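Local structure of acyl-CoA synthetase (AMP-forming)/AMP-acid ligase II-like protein (Dyadobacter fermentans, 4GS5) at residues A[153-158]-A[173-178]; A[297-302]-A[347-352]; A[233-238]-A[247-252]; A[270-275]-A[314-319]; A[5-10]-A[103-108]. The protein probably activates a carboxylic acid with ATP as an acyl-adenylate and passes it to coenzyme A, perhaps as a medium-chain fatty acid-CoA ligase. All coordinates share one frame; numbering follows the deposited sequence.

Interaction 1: A[153-158]-A[173-178]; sequences VLLGGA and MPVYQS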
# COMPACT_ATOMS: atom_id res chain seq x y z
N VAL A 153 -5.01 -10.17 13.16
CA VAL A 153 -3.77 -9.63 12.60
C VAL A 153 -4.02 -8.45 11.67
O VAL A 153 -4.85 -8.52 10.74
CB VAL A 153 -3.02 -10.71 11.80
CG1 VAL A 153 -1.77 -10.13 11.16
CG2 VAL A 153 -2.68 -11.89 12.69
N LEU A 154 -3.32 -7.35 11.92
CA LEU A 154 -3.30 -6.24 10.98
C LEU A 154 -1.95 -6.21 10.26
O LEU A 154 -0.90 -6.09 10.90
CB LEU A 154 -3.55 -4.92 11.70
CG LEU A 154 -3.47 -3.70 10.79
CD1 LEU A 154 -4.58 -3.72 9.77
CD2 LEU A 154 -3.53 -2.42 11.60
N LEU A 155 -1.99 -6.36 8.94
CA LEU A 155 -0.77 -6.32 8.14
C LEU A 155 -0.51 -4.93 7.57
O LEU A 155 -1.44 -4.28 7.11
CB LEU A 155 -0.86 -7.34 7.00
CG LEU A 155 -0.95 -8.82 7.41
CD1 LEU A 155 -1.09 -9.73 6.20
CD2 LEU A 155 0.28 -9.22 8.23
N GLY A 156 0.75 -4.49 7.62
CA GLY A 156 1.19 -3.28 6.94
C GLY A 156 1.94 -3.63 5.65
O GLY A 156 1.63 -4.65 5.03
N GLY A 157 2.89 -2.80 5.23
CA GLY A 157 3.73 -3.09 4.06
C GLY A 157 2.97 -3.28 2.74
O GLY A 157 1.80 -2.91 2.64
N ALA A 158 3.63 -3.86 1.73
CA ALA A 158 3.04 -3.98 0.39
C ALA A 158 1.89 -4.99 0.40
O ALA A 158 1.87 -5.89 1.24
CB ALA A 158 4.11 -4.37 -0.67
N MSE A 173 -9.07 -16.99 11.49
CA MSE A 173 -8.65 -15.83 12.28
C MSE A 173 -8.74 -14.58 11.42
O MSE A 173 -8.24 -14.57 10.30
CB MSE A 173 -7.20 -16.01 12.73
CG MSE A 173 -6.59 -14.73 13.25
SE MSE A 173 -4.83 -14.94 14.04
CE MSE A 173 -3.88 -15.48 12.42
N PRO A 174 -9.33 -13.50 11.95
CA PRO A 174 -9.48 -12.26 11.18
C PRO A 174 -8.13 -11.64 10.81
O PRO A 174 -7.35 -11.35 11.71
CB PRO A 174 -10.24 -11.32 12.13
CG PRO A 174 -10.75 -12.15 13.21
CD PRO A 174 -9.90 -13.38 13.31
N VAL A 175 -7.88 -11.45 9.51
CA VAL A 175 -6.67 -10.79 9.04
C VAL A 175 -7.04 -9.63 8.11
O VAL A 175 -7.89 -9.78 7.21
CB VAL A 175 -5.77 -11.79 8.28
CG1 VAL A 175 -4.52 -11.11 7.81
CG2 VAL A 175 -5.41 -12.99 9.18
N TYR A 176 -6.42 -8.47 8.34
CA TYR A 176 -6.71 -7.26 7.59
C TYR A 176 -5.41 -6.71 7.07
O TYR A 176 -4.35 -7.07 7.57
CB TYR A 176 -7.35 -6.20 8.51
CG TYR A 176 -8.63 -6.65 9.14
CD1 TYR A 176 -9.85 -6.45 8.50
CD2 TYR A 176 -8.62 -7.29 10.37
CE1 TYR A 176 -11.04 -6.87 9.09
CE2 TYR A 176 -9.79 -7.71 10.96
CZ TYR A 176 -10.99 -7.49 10.32
OH TYR A 176 -12.15 -7.92 10.92
N GLN A 177 -5.49 -5.85 6.05
CA GLN A 177 -4.32 -5.13 5.58
C GLN A 177 -4.62 -3.64 5.50
O GLN A 177 -5.71 -3.25 5.07
CB GLN A 177 -3.81 -5.66 4.22
CG GLN A 177 -2.47 -5.00 3.80
CD GLN A 177 -1.68 -5.83 2.79
OE1 GLN A 177 -2.25 -6.55 1.99
NE2 GLN A 177 -0.35 -5.73 2.86
N SER A 178 -3.68 -2.81 5.95
CA SER A 178 -3.84 -1.36 6.00
C SER A 178 -3.59 -0.70 4.65
O SER A 178 -2.77 -1.17 3.85
CB SER A 178 -2.82 -0.75 6.97
OG SER A 178 -3.04 -1.22 8.28
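Gln177 reaches past the end of strand 153-155 and grips two backbone oxygens of the following turn. Its NE2 donates to Ala158 O at 2.8 Å along a bent path. It also donates to Gly156 O at 3.1 Å, more nearly straight at 152°. In both bonds NE2 stands above the plane of the accepting carbonyl, while Gly156 O lies close to the plane of the Gln177 amide. With CG opposite the backbone N (chi1 -173°) and the chain extended, the amide is carried over to the turn. OE1 accepts from Val160 N, so both ends of the amide are used and its rotation is fixed.

The two strands run parallel. Val153 N donates to Pro174 O, Tyr176 N to Val153 O (2.9 Å), Leu155 N to Tyr176 O (2.8 Å) and Ser178 N to Leu155 O. Ser178 OG makes a weak hydrogen bond with His187 and also rests against Leu154 CD1. On the other face Leu155 CD1 meets Val175 CG1 at 4.0 Å, under Ile168 of the connecting helix 162-169.

The polar chemistry therefore ties a Gly-Gly-Ala turn to the neighbouring strand. In relatives this turn borders the nucleotide pocket, and a similar role is probable here.

Interaction 2: A[297-302]-A[347-352]; sequences VLVIEN and ATFQKL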
# COMPACT_ATOMS: atom_id res chain seq x y z
N VAL A 297 -3.85 4.14 -29.18
CA VAL A 297 -3.11 4.17 -30.43
C VAL A 297 -1.73 3.56 -30.27
O VAL A 297 -1.29 3.31 -29.15
CB VAL A 297 -2.98 5.59 -30.96
CG1 VAL A 297 -4.38 6.17 -31.22
CG2 VAL A 297 -2.19 6.47 -29.97
N LEU A 298 -1.05 3.32 -31.38
CA LEU A 298 0.30 2.79 -31.34
C LEU A 298 1.28 3.72 -32.06
O LEU A 298 1.01 4.19 -33.17
CB LEU A 298 0.33 1.39 -31.98
CG LEU A 298 1.66 0.67 -32.10
CD1 LEU A 298 2.29 0.45 -30.72
CD2 LEU A 298 1.46 -0.64 -32.83
N VAL A 299 2.40 4.01 -31.41
CA VAL A 299 3.43 4.88 -31.99
C VAL A 299 4.72 4.09 -32.20
O VAL A 299 5.23 3.44 -31.27
CB VAL A 299 3.74 6.06 -31.07
CG1 VAL A 299 4.67 7.03 -31.77
CG2 VAL A 299 2.46 6.75 -30.61
N ILE A 300 5.26 4.15 -33.41
CA ILE A 300 6.44 3.39 -33.78
C ILE A 300 7.52 4.34 -34.30
O ILE A 300 7.21 5.31 -34.99
CB ILE A 300 6.09 2.37 -34.89
CG1 ILE A 300 5.01 1.40 -34.40
CG2 ILE A 300 7.32 1.61 -35.36
CD1 ILE A 300 4.64 0.34 -35.42
N GLU A 301 8.78 4.06 -33.96
CA GLU A 301 9.90 4.89 -34.41
C GLU A 301 10.46 4.41 -35.75
O GLU A 301 10.78 3.24 -35.90
CB GLU A 301 11.01 4.91 -33.36
CG GLU A 301 12.14 5.89 -33.66
CD GLU A 301 13.18 5.94 -32.54
OE1 GLU A 301 13.64 4.86 -32.11
OE2 GLU A 301 13.52 7.05 -32.08
N ASN A 302 10.60 5.34 -36.70
CA ASN A 302 11.05 5.01 -38.05
C ASN A 302 9.99 4.26 -38.85
O ASN A 302 9.28 3.40 -38.32
CB ASN A 302 12.35 4.20 -38.03
CG ASN A 302 13.48 4.93 -37.36
OD1 ASN A 302 13.67 6.13 -37.57
ND2 ASN A 302 14.25 4.22 -36.54
N ALA A 347 5.70 14.45 -25.43
CA ALA A 347 6.30 15.37 -26.41
C ALA A 347 6.32 14.74 -27.80
O ALA A 347 6.00 15.39 -28.80
CB ALA A 347 7.70 15.77 -25.99
N THR A 348 6.68 13.46 -27.84
CA THR A 348 6.67 12.69 -29.09
C THR A 348 5.30 12.76 -29.75
O THR A 348 5.19 12.93 -30.97
CB THR A 348 7.06 11.21 -28.86
OG1 THR A 348 8.43 11.14 -28.44
CG2 THR A 348 6.90 10.40 -30.14
N PHE A 349 4.24 12.63 -28.95
CA PHE A 349 2.90 12.58 -29.53
C PHE A 349 2.47 13.93 -30.11
O PHE A 349 1.95 13.98 -31.22
CB PHE A 349 1.86 12.05 -28.53
CG PHE A 349 0.61 11.57 -29.19
CD1 PHE A 349 0.60 10.39 -29.91
CD2 PHE A 349 -0.55 12.32 -29.11
CE1 PHE A 349 -0.54 9.95 -30.53
CE2 PHE A 349 -1.71 11.89 -29.74
CZ PHE A 349 -1.71 10.70 -30.45
N GLN A 350 2.70 15.00 -29.36
CA GLN A 350 2.38 16.35 -29.82
C GLN A 350 3.06 16.66 -31.15
O GLN A 350 2.48 17.31 -32.02
CB GLN A 350 2.82 17.39 -28.79
CG GLN A 350 1.91 17.55 -27.59
CD GLN A 350 2.45 18.56 -26.59
OE1 GLN A 350 3.28 18.22 -25.74
NE2 GLN A 350 2.00 19.80 -26.70
N LYS A 351 4.30 16.22 -31.28
CA LYS A 351 5.07 16.48 -32.49
C LYS A 351 4.38 15.87 -33.70
O LYS A 351 4.38 16.46 -34.78
CB LYS A 351 6.49 15.93 -32.34
CG LYS A 351 7.52 16.66 -33.20
CD LYS A 351 8.90 16.02 -33.09
CE LYS A 351 9.45 16.06 -31.68
NZ LYS A 351 10.86 15.56 -31.62
N LEU A 352 3.79 14.69 -33.52
CA LEU A 352 3.10 14.02 -34.62
C LEU A 352 2.13 14.93 -35.36
O LEU A 352 1.71 14.62 -36.48
CB LEU A 352 2.40 12.75 -34.13
CG LEU A 352 3.36 11.62 -33.77
CD1 LEU A 352 2.61 10.41 -33.29
CD2 LEU A 352 4.20 11.27 -34.98
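Phe349 brings CD1 and CE1 of its ring to two valines of strand 295-301. Its CE1 lies 3.9 Å from Val297 CG2, and its CD1 lies 4.1 Å from Val299 CG2. The Val299 methyl comes at the ring edge, near the plane. The two valines are alternate residues, so both point to the same face of the strand, and the ring spans the step between them. CG of Phe349 is turned opposite its backbone N (chi1 -161°), which swings the ring out from the side of the helix to the strand.

The other methyl of Val299, CG1, meets Leu352 CD1 at 4.2 Å and Thr348 CG2 at 4.4 Å. Thr348 thus offers its methyl to the valine. Its OG1 is engaged elsewhere, with Asp344 O and Ala336 N. The whole contact is apolar and modest in area.

The helix segment 347-351 crosses the strand segment 297-301 at 93°, their axes 10.7 Å apart. Strand 295-301 lies between strands 282-289 and 329-332. These send Trp285 and Tyr330 to the Phe349 ring, the latter edge-to-face. On the opposite face of the strand, Leu298 and Ile300 pack on helix 306-319. The sheet is thus sandwiched between the C-terminal helix 345-351 and helix 306-319.

Interaction 3: A[233-238]-A[247-252]; sequences NDLVEI and GRADNV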
# COMPACT_ATOMS: atom_id res chain seq x y z
N ASN A 233 -1.46 9.92 -5.61
CA ASN A 233 -1.45 9.70 -7.05
C ASN A 233 -2.00 8.30 -7.34
O ASN A 233 -1.69 7.71 -8.38
CB ASN A 233 -0.04 9.88 -7.63
CG ASN A 233 0.50 11.31 -7.47
OD1 ASN A 233 -0.19 12.28 -7.79
ND2 ASN A 233 1.74 11.43 -6.97
N ASP A 234 -2.80 7.78 -6.41
CA ASP A 234 -3.49 6.51 -6.63
C ASP A 234 -4.83 6.68 -7.34
O ASP A 234 -5.78 7.22 -6.76
CB ASP A 234 -3.73 5.76 -5.31
CG ASP A 234 -2.44 5.29 -4.66
OD1 ASP A 234 -1.47 4.97 -5.38
OD2 ASP A 234 -2.39 5.23 -3.42
N LEU A 235 -4.91 6.20 -8.58
CA LEU A 235 -6.19 6.07 -9.28
C LEU A 235 -7.08 5.04 -8.57
O LEU A 235 -6.68 3.89 -8.37
CB LEU A 235 -5.91 5.59 -10.71
CG LEU A 235 -6.80 5.97 -11.86
CD1 LEU A 235 -6.75 7.48 -12.10
CD2 LEU A 235 -6.36 5.21 -13.11
N VAL A 236 -8.30 5.45 -8.22
CA VAL A 236 -9.20 4.58 -7.47
C VAL A 236 -10.63 4.65 -8.00
O VAL A 236 -10.99 5.57 -8.71
CB VAL A 236 -9.21 4.93 -5.95
CG1 VAL A 236 -7.77 4.90 -5.36
CG2 VAL A 236 -9.85 6.30 -5.70
N GLU A 237 -11.44 3.69 -7.63
CA GLU A 237 -12.87 3.83 -7.80
C GLU A 237 -13.50 3.73 -6.44
O GLU A 237 -13.34 2.72 -5.75
CB GLU A 237 -13.41 2.73 -8.71
CG GLU A 237 -13.21 3.01 -10.18
CD GLU A 237 -14.26 3.96 -10.75
OE1 GLU A 237 -15.19 4.35 -10.00
OE2 GLU A 237 -14.16 4.32 -11.94
N ILE A 238 -14.20 4.79 -6.03
CA ILE A 238 -14.90 4.77 -4.75
C ILE A 238 -16.26 4.04 -4.86
O ILE A 238 -16.97 4.19 -5.84
CB ILE A 238 -15.04 6.20 -4.16
CG1 ILE A 238 -13.64 6.71 -3.75
CG2 ILE A 238 -15.98 6.23 -2.96
CD1 ILE A 238 -13.60 8.14 -3.30
N GLY A 247 -4.91 1.86 -10.20
CA GLY A 247 -3.58 2.04 -10.77
C GLY A 247 -2.99 3.45 -10.60
O GLY A 247 -3.28 4.13 -9.62
N ARG A 248 -2.16 3.86 -11.55
CA ARG A 248 -1.61 5.22 -11.60
C ARG A 248 -2.20 6.01 -12.76
O ARG A 248 -2.28 5.51 -13.89
CB ARG A 248 -0.08 5.17 -11.72
CG ARG A 248 0.56 4.42 -10.60
CD ARG A 248 0.65 5.29 -9.35
NE ARG A 248 1.50 6.45 -9.56
CZ ARG A 248 2.16 7.08 -8.59
NH1 ARG A 248 2.07 6.65 -7.34
NH2 ARG A 248 2.91 8.14 -8.88
N ALA A 249 -2.61 7.24 -12.48
CA ALA A 249 -3.49 7.99 -13.39
C ALA A 249 -3.08 7.99 -14.87
O ALA A 249 -3.91 7.76 -15.77
CB ALA A 249 -3.67 9.42 -12.89
N ASP A 250 -1.80 8.24 -15.12
CA ASP A 250 -1.30 8.41 -16.47
C ASP A 250 -1.01 7.08 -17.14
O ASP A 250 -0.57 7.04 -18.29
CB ASP A 250 -0.03 9.27 -16.46
CG ASP A 250 -0.28 10.68 -15.98
OD1 ASP A 250 -0.51 11.57 -16.84
OD2 ASP A 250 -0.25 10.91 -14.75
N ASN A 251 -1.25 5.99 -16.43
CA ASN A 251 -0.97 4.67 -16.99
C ASN A 251 -2.24 3.87 -17.36
O ASN A 251 -2.15 2.74 -17.86
CB ASN A 251 -0.09 3.87 -16.02
CG ASN A 251 0.43 2.58 -16.63
OD1 ASN A 251 0.67 2.50 -17.84
ND2 ASN A 251 0.58 1.55 -15.80
N VAL A 252 -3.41 4.46 -17.11
CA VAL A 252 -4.68 3.78 -17.36
C VAL A 252 -5.58 4.69 -18.18
O VAL A 252 -5.71 5.89 -17.88
CB VAL A 252 -5.40 3.38 -16.05
CG1 VAL A 252 -6.62 2.54 -16.37
CG2 VAL A 252 -4.47 2.59 -15.12
O HOH W 1 1.20 4.45 -6.27
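Leu235 and Gly247 pair in the beta hairpin of strands 230-238 and 242-248, where the second strand runs into a Gly-Arg-Ala-Asp sequence. In relatives this sequence forms the hinge to the C-terminal domain.

The backbone bonds come first. Leu235 N donates to Gly247 O at 2.8 Å, though bent to 134°. Gly247 N returns a longer bond to Leu235 O at 3.3 Å. A side chain on Gly247 would be jammed against the preceding carbonyl and crowded by Val252.

The apolar contacts belong to Leu235. Its CD1 touches Ala249 CB at 3.7 Å, and its CD2 touches Val252 CB at 3.6 Å, so each methyl has its own partner. Without the two methyls, as with an alanine here, Ala249 and Val252 would probably lose their apolar partner and a gap would open beside them.

The polar contacts involve charge. Asp234 OD1 and Arg248 NH1 are too far apart for a salt bridge, and one water joins them, donating to OD1 and accepting from NH1 at 2.6 Å. Asp234 OD2 is hydrogen-bonded to Tyr179 OH. The arginine chain bends at chi2 (-79°) and chi3, folding back over Asn233. One guanidinium face rests on Asn233 CB, which lies 3.6 Å from Arg248 NH2.

Interaction 4: A[270-275]-A[314-319]; sequences AAVFHH and AEIRSR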
# COMPACT_ATOMS: atom_id res chain seq x y z
N ALA A 270 4.62 -6.11 -27.45
CA ALA A 270 6.04 -6.44 -27.49
C ALA A 270 6.27 -7.88 -27.94
O ALA A 270 7.16 -8.15 -28.74
CB ALA A 270 6.70 -6.19 -26.14
N ALA A 271 5.47 -8.80 -27.42
CA ALA A 271 5.58 -10.21 -27.83
C ALA A 271 5.33 -10.36 -29.33
O ALA A 271 5.92 -11.22 -29.98
CB ALA A 271 4.63 -11.09 -27.03
N VAL A 272 4.47 -9.51 -29.88
CA VAL A 272 4.22 -9.52 -31.32
C VAL A 272 5.44 -9.01 -32.09
O VAL A 272 5.88 -9.65 -33.03
CB VAL A 272 2.99 -8.69 -31.69
CG1 VAL A 272 2.92 -8.47 -33.20
CG2 VAL A 272 1.72 -9.37 -31.18
N PHE A 273 5.98 -7.86 -31.69
CA PHE A 273 7.20 -7.33 -32.30
C PHE A 273 8.33 -8.36 -32.29
O PHE A 273 8.94 -8.64 -33.32
CB PHE A 273 7.67 -6.06 -31.59
CG PHE A 273 7.01 -4.81 -32.09
CD1 PHE A 273 5.65 -4.62 -31.96
CD2 PHE A 273 7.77 -3.81 -32.67
CE1 PHE A 273 5.05 -3.46 -32.42
CE2 PHE A 273 7.18 -2.65 -33.13
CZ PHE A 273 5.82 -2.47 -33.00
N HIS A 274 8.61 -8.91 -31.11
CA HIS A 274 9.68 -9.91 -30.98
C HIS A 274 9.45 -11.06 -31.95
O HIS A 274 10.37 -11.49 -32.65
CB HIS A 274 9.75 -10.44 -29.54
CG HIS A 274 10.52 -11.72 -29.40
ND1 HIS A 274 9.93 -12.96 -29.51
CD2 HIS A 274 11.83 -11.95 -29.16
CE1 HIS A 274 10.84 -13.90 -29.34
NE2 HIS A 274 12.01 -13.31 -29.13
N HIS A 275 8.21 -11.54 -31.99
CA HIS A 275 7.84 -12.66 -32.85
C HIS A 275 8.04 -12.35 -34.33
O HIS A 275 8.28 -13.26 -35.13
CB HIS A 275 6.39 -13.07 -32.59
CG HIS A 275 5.92 -14.19 -33.46
ND1 HIS A 275 5.02 -14.01 -34.49
CD2 HIS A 275 6.22 -15.51 -33.46
CE1 HIS A 275 4.79 -15.16 -35.09
NE2 HIS A 275 5.51 -16.09 -34.48
N ALA A 314 -2.17 -7.33 -38.40
CA ALA A 314 -2.94 -8.56 -38.33
C ALA A 314 -2.59 -9.41 -37.10
O ALA A 314 -3.48 -9.93 -36.42
CB ALA A 314 -2.79 -9.38 -39.62
N GLU A 315 -1.30 -9.56 -36.83
CA GLU A 315 -0.85 -10.35 -35.68
C GLU A 315 -1.36 -9.76 -34.36
O GLU A 315 -1.77 -10.50 -33.46
CB GLU A 315 0.67 -10.48 -35.67
CG GLU A 315 1.26 -10.95 -34.34
CD GLU A 315 1.14 -12.45 -34.10
OE1 GLU A 315 0.39 -13.11 -34.86
OE2 GLU A 315 1.79 -12.95 -33.16
N ILE A 316 -1.35 -8.43 -34.26
CA ILE A 316 -1.83 -7.75 -33.07
C ILE A 316 -3.32 -8.02 -32.88
O ILE A 316 -3.76 -8.39 -31.79
CB ILE A 316 -1.58 -6.22 -33.14
CG1 ILE A 316 -0.10 -5.92 -32.95
CG2 ILE A 316 -2.37 -5.50 -32.05
CD1 ILE A 316 0.24 -4.43 -32.90
N ARG A 317 -4.07 -7.87 -33.96
CA ARG A 317 -5.51 -8.05 -33.92
C ARG A 317 -5.92 -9.48 -33.54
O ARG A 317 -7.03 -9.71 -33.06
CB ARG A 317 -6.11 -7.65 -35.27
CG ARG A 317 -7.63 -7.62 -35.31
CD ARG A 317 -8.11 -6.79 -36.50
NE ARG A 317 -9.50 -7.10 -36.86
CZ ARG A 317 -10.16 -6.51 -37.85
NH1 ARG A 317 -9.56 -5.58 -38.58
NH2 ARG A 317 -11.41 -6.85 -38.11
N SER A 318 -5.02 -10.44 -33.75
CA SER A 318 -5.30 -11.84 -33.43
C SER A 318 -4.98 -12.19 -31.98
O SER A 318 -5.37 -13.26 -31.49
CB SER A 318 -4.49 -12.77 -34.35
OG SER A 318 -4.94 -12.68 -35.69
N ARG A 319 -4.27 -11.30 -31.30
CA ARG A 319 -3.79 -11.54 -29.95
C ARG A 319 -4.61 -10.81 -28.88
O ARG A 319 -4.52 -11.14 -27.68
CB ARG A 319 -2.32 -11.14 -29.84
CG ARG A 319 -1.64 -11.58 -28.55
CD ARG A 319 -0.27 -10.94 -28.39
NE ARG A 319 0.24 -11.09 -27.03
CZ ARG A 319 1.03 -12.09 -26.63
NH1 ARG A 319 1.41 -13.02 -27.50
NH2 ARG A 319 1.44 -12.14 -25.37
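The packing of helices 262-276 and 306-319, which run in roughly opposed directions in the C-terminal alpha/beta domain, centres on Val272, which packs against Ile316 and Arg319. The helix segments 270-275 and 314-319 cross at 138° with axes 9.8 Å apart. Val272 CG1 meets Ile316 CG1 at 4.0 Å. Its second methyl, CG2, meets Arg319 CD at 3.8 Å. A glycine in place of Val272 would probably open a gap between the helices and leave Ile316 CG1 and Arg319 CD without their apolar partner.

Arg319 extends from CG to NE, with CG opposite its backbone N (chi1 -170°). The guanidinium is thereby laid against the first helix. Ala271 CB sits over one face of it, off centre, with Arg319 NH2 the nearest atom at 3.7 Å. The methyl thus covers part of the flat group without bonding to it.

Leu312 adds to the packing around Val272, and Ile269 to that around Ile316. Both helices also back onto strand 295-301, Phe273 through Ile300 and Ile316 through Leu298.

At the other end of the contact, Glu315 bends at chi2, and the planes of its carboxylate and the His275 ring are 19° apart. Glu315 OE2 is 3.7 Å from His275 ND1, too long for a hydrogen bond, and this buried ND1 has no partner in the model.

Interaction 5: A[5-10]-A[103-108]; sequences IWTTGK and DWELTV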
# COMPACT_ATOMS: atom_id res chain seq x y z
N ILE A 5 11.41 -10.12 26.08
CA ILE A 5 10.16 -9.36 26.05
C ILE A 5 10.03 -8.41 27.24
O ILE A 5 10.42 -8.75 28.36
CB ILE A 5 8.91 -10.26 25.99
CG1 ILE A 5 8.79 -11.11 27.25
CG2 ILE A 5 8.95 -11.16 24.77
CD1 ILE A 5 7.59 -12.05 27.21
N TRP A 6 9.50 -7.23 27.00
CA TRP A 6 9.20 -6.28 28.06
C TRP A 6 7.69 -6.02 28.11
O TRP A 6 7.08 -5.63 27.11
CB TRP A 6 9.98 -4.98 27.85
CG TRP A 6 9.76 -3.93 28.90
CD1 TRP A 6 10.05 -4.03 30.24
CD2 TRP A 6 9.24 -2.61 28.70
NE1 TRP A 6 9.72 -2.86 30.88
CE2 TRP A 6 9.23 -1.97 29.97
CE3 TRP A 6 8.77 -1.91 27.58
CZ2 TRP A 6 8.76 -0.67 30.13
CZ3 TRP A 6 8.32 -0.61 27.76
CH2 TRP A 6 8.31 -0.00 29.02
N THR A 7 7.08 -6.26 29.27
CA THR A 7 5.63 -6.10 29.40
C THR A 7 5.28 -4.75 30.02
O THR A 7 5.83 -4.37 31.04
CB THR A 7 5.00 -7.24 30.23
OG1 THR A 7 5.27 -8.49 29.60
CG2 THR A 7 3.49 -7.04 30.36
N THR A 8 4.36 -4.03 29.39
CA THR A 8 4.03 -2.69 29.84
C THR A 8 2.57 -2.30 29.61
O THR A 8 1.77 -3.09 29.09
CB THR A 8 4.99 -1.62 29.21
OG1 THR A 8 4.85 -0.38 29.91
CG2 THR A 8 4.70 -1.41 27.72
N GLY A 9 2.24 -1.07 29.99
CA GLY A 9 0.88 -0.60 29.95
C GLY A 9 0.81 0.81 30.51
O GLY A 9 1.81 1.32 31.04
N LYS A 10 -0.36 1.43 30.39
CA LYS A 10 -0.57 2.79 30.88
C LYS A 10 -0.24 2.87 32.36
O LYS A 10 0.64 3.64 32.78
CB LYS A 10 -2.01 3.22 30.64
CG LYS A 10 -2.28 4.71 30.82
CD LYS A 10 -3.74 5.03 30.52
CE LYS A 10 -4.04 6.52 30.63
NZ LYS A 10 -3.66 7.07 31.97
N ASP A 103 -5.99 1.45 26.56
CA ASP A 103 -5.78 0.61 27.76
C ASP A 103 -5.50 -0.84 27.38
O ASP A 103 -6.20 -1.76 27.83
CB ASP A 103 -6.98 0.67 28.71
CG ASP A 103 -7.24 2.06 29.26
OD1 ASP A 103 -6.30 2.87 29.33
OD2 ASP A 103 -8.40 2.32 29.64
N TRP A 104 -4.49 -1.07 26.55
CA TRP A 104 -4.13 -2.44 26.23
C TRP A 104 -3.03 -2.90 27.15
O TRP A 104 -2.31 -2.09 27.72
CB TRP A 104 -3.61 -2.53 24.80
CG TRP A 104 -4.59 -2.24 23.71
CD1 TRP A 104 -5.93 -2.02 23.83
CD2 TRP A 104 -4.27 -2.11 22.32
NE1 TRP A 104 -6.48 -1.78 22.58
CE2 TRP A 104 -5.48 -1.83 21.64
CE3 TRP A 104 -3.09 -2.22 21.58
CZ2 TRP A 104 -5.53 -1.65 20.25
CZ3 TRP A 104 -3.14 -2.05 20.19
CH2 TRP A 104 -4.35 -1.76 19.55
N GLU A 105 -2.89 -4.21 27.30
CA GLU A 105 -1.66 -4.78 27.83
C GLU A 105 -0.69 -4.94 26.66
O GLU A 105 -1.01 -5.62 25.68
CB GLU A 105 -1.95 -6.15 28.44
CG GLU A 105 -0.72 -6.83 29.03
CD GLU A 105 -0.99 -8.26 29.44
OE1 GLU A 105 -0.05 -8.93 29.91
OE2 GLU A 105 -2.14 -8.73 29.28
N LEU A 106 0.47 -4.30 26.74
CA LEU A 106 1.44 -4.38 25.65
C LEU A 106 2.55 -5.37 25.96
O LEU A 106 3.21 -5.28 27.01
CB LEU A 106 2.04 -3.00 25.34
CG LEU A 106 1.06 -1.89 24.96
CD1 LEU A 106 1.75 -0.54 24.93
CD2 LEU A 106 0.44 -2.20 23.61
N THR A 107 2.77 -6.31 25.05
CA THR A 107 3.93 -7.19 25.12
C THR A 107 4.91 -6.79 24.03
O THR A 107 4.68 -7.02 22.85
CB THR A 107 3.54 -8.66 24.94
OG1 THR A 107 2.69 -9.07 26.01
CG2 THR A 107 4.79 -9.55 24.91
N VAL A 108 6.02 -6.18 24.43
CA VAL A 108 6.95 -5.65 23.47
C VAL A 108 8.08 -6.64 23.26
O VAL A 108 8.74 -7.04 24.23
CB VAL A 108 7.52 -4.30 23.92
CG1 VAL A 108 8.40 -3.70 22.83
CG2 VAL A 108 6.40 -3.35 24.30
O HOH W 2 -2.57 0.43 28.86
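Trp104 O accepts from a water at 2.8 Å, and the same water accepts from Lys10 N at 2.9 Å. It spans the two chains where they separate near Gly9. The motif is an antiparallel strand pair, with strand 5-8 at the edge beside strand 105-109. Thr8 N donates to Leu106 O at 2.9 Å, a nearly straight bond of 172° in the carbonyl plane. The CA-H of Thr7 also approaches this oxygen. Leu106 N answers to Thr8 O. Farther along, Trp6 and Val108 exchange the same pair of bonds, and the CA-H of Ile5 adds a contact to Val108 O.

Trp6, Thr8, Leu106 and Val108 share one face, which helix 22-36 covers through Tyr28 and Met31. With its OG1 opposite the backbone N (chi1 -167°), Thr8 OG1 hydrogen-bonds Gln16 OE1 and keeps the methyl for Leu106. Thr8 CG2 lies alongside Leu106 CB at 3.9 Å, while Thr8 CB sits over one face of the Trp6 ring, offset toward its rim.

Interactions 1 and 5 belong to the larger N-terminal part, with centres 21 Å apart. Interactions 2 and 4 belong to the C-terminal domain. They touch through Ile300 CD1 and Phe273 CZ at 3.9 Å and through Leu298 CD2 and Ile316 CD1 at 4.0 Å, and they pack on opposite faces of strand 295-301. Interaction 3 lies between the two groups. Its centre is 23 Å from that of interaction 1 and 24 Å from that of interaction 2, as suits a probable hinge. Interaction 1 probably borders the nucleotide pocket; an ethanediol, probably from the crystallisation liquor, lies about 3 Å from the Ser178 side chain. Interaction 5 lies far from the C-terminal domain, its centre about 60 Å from that of interaction 4.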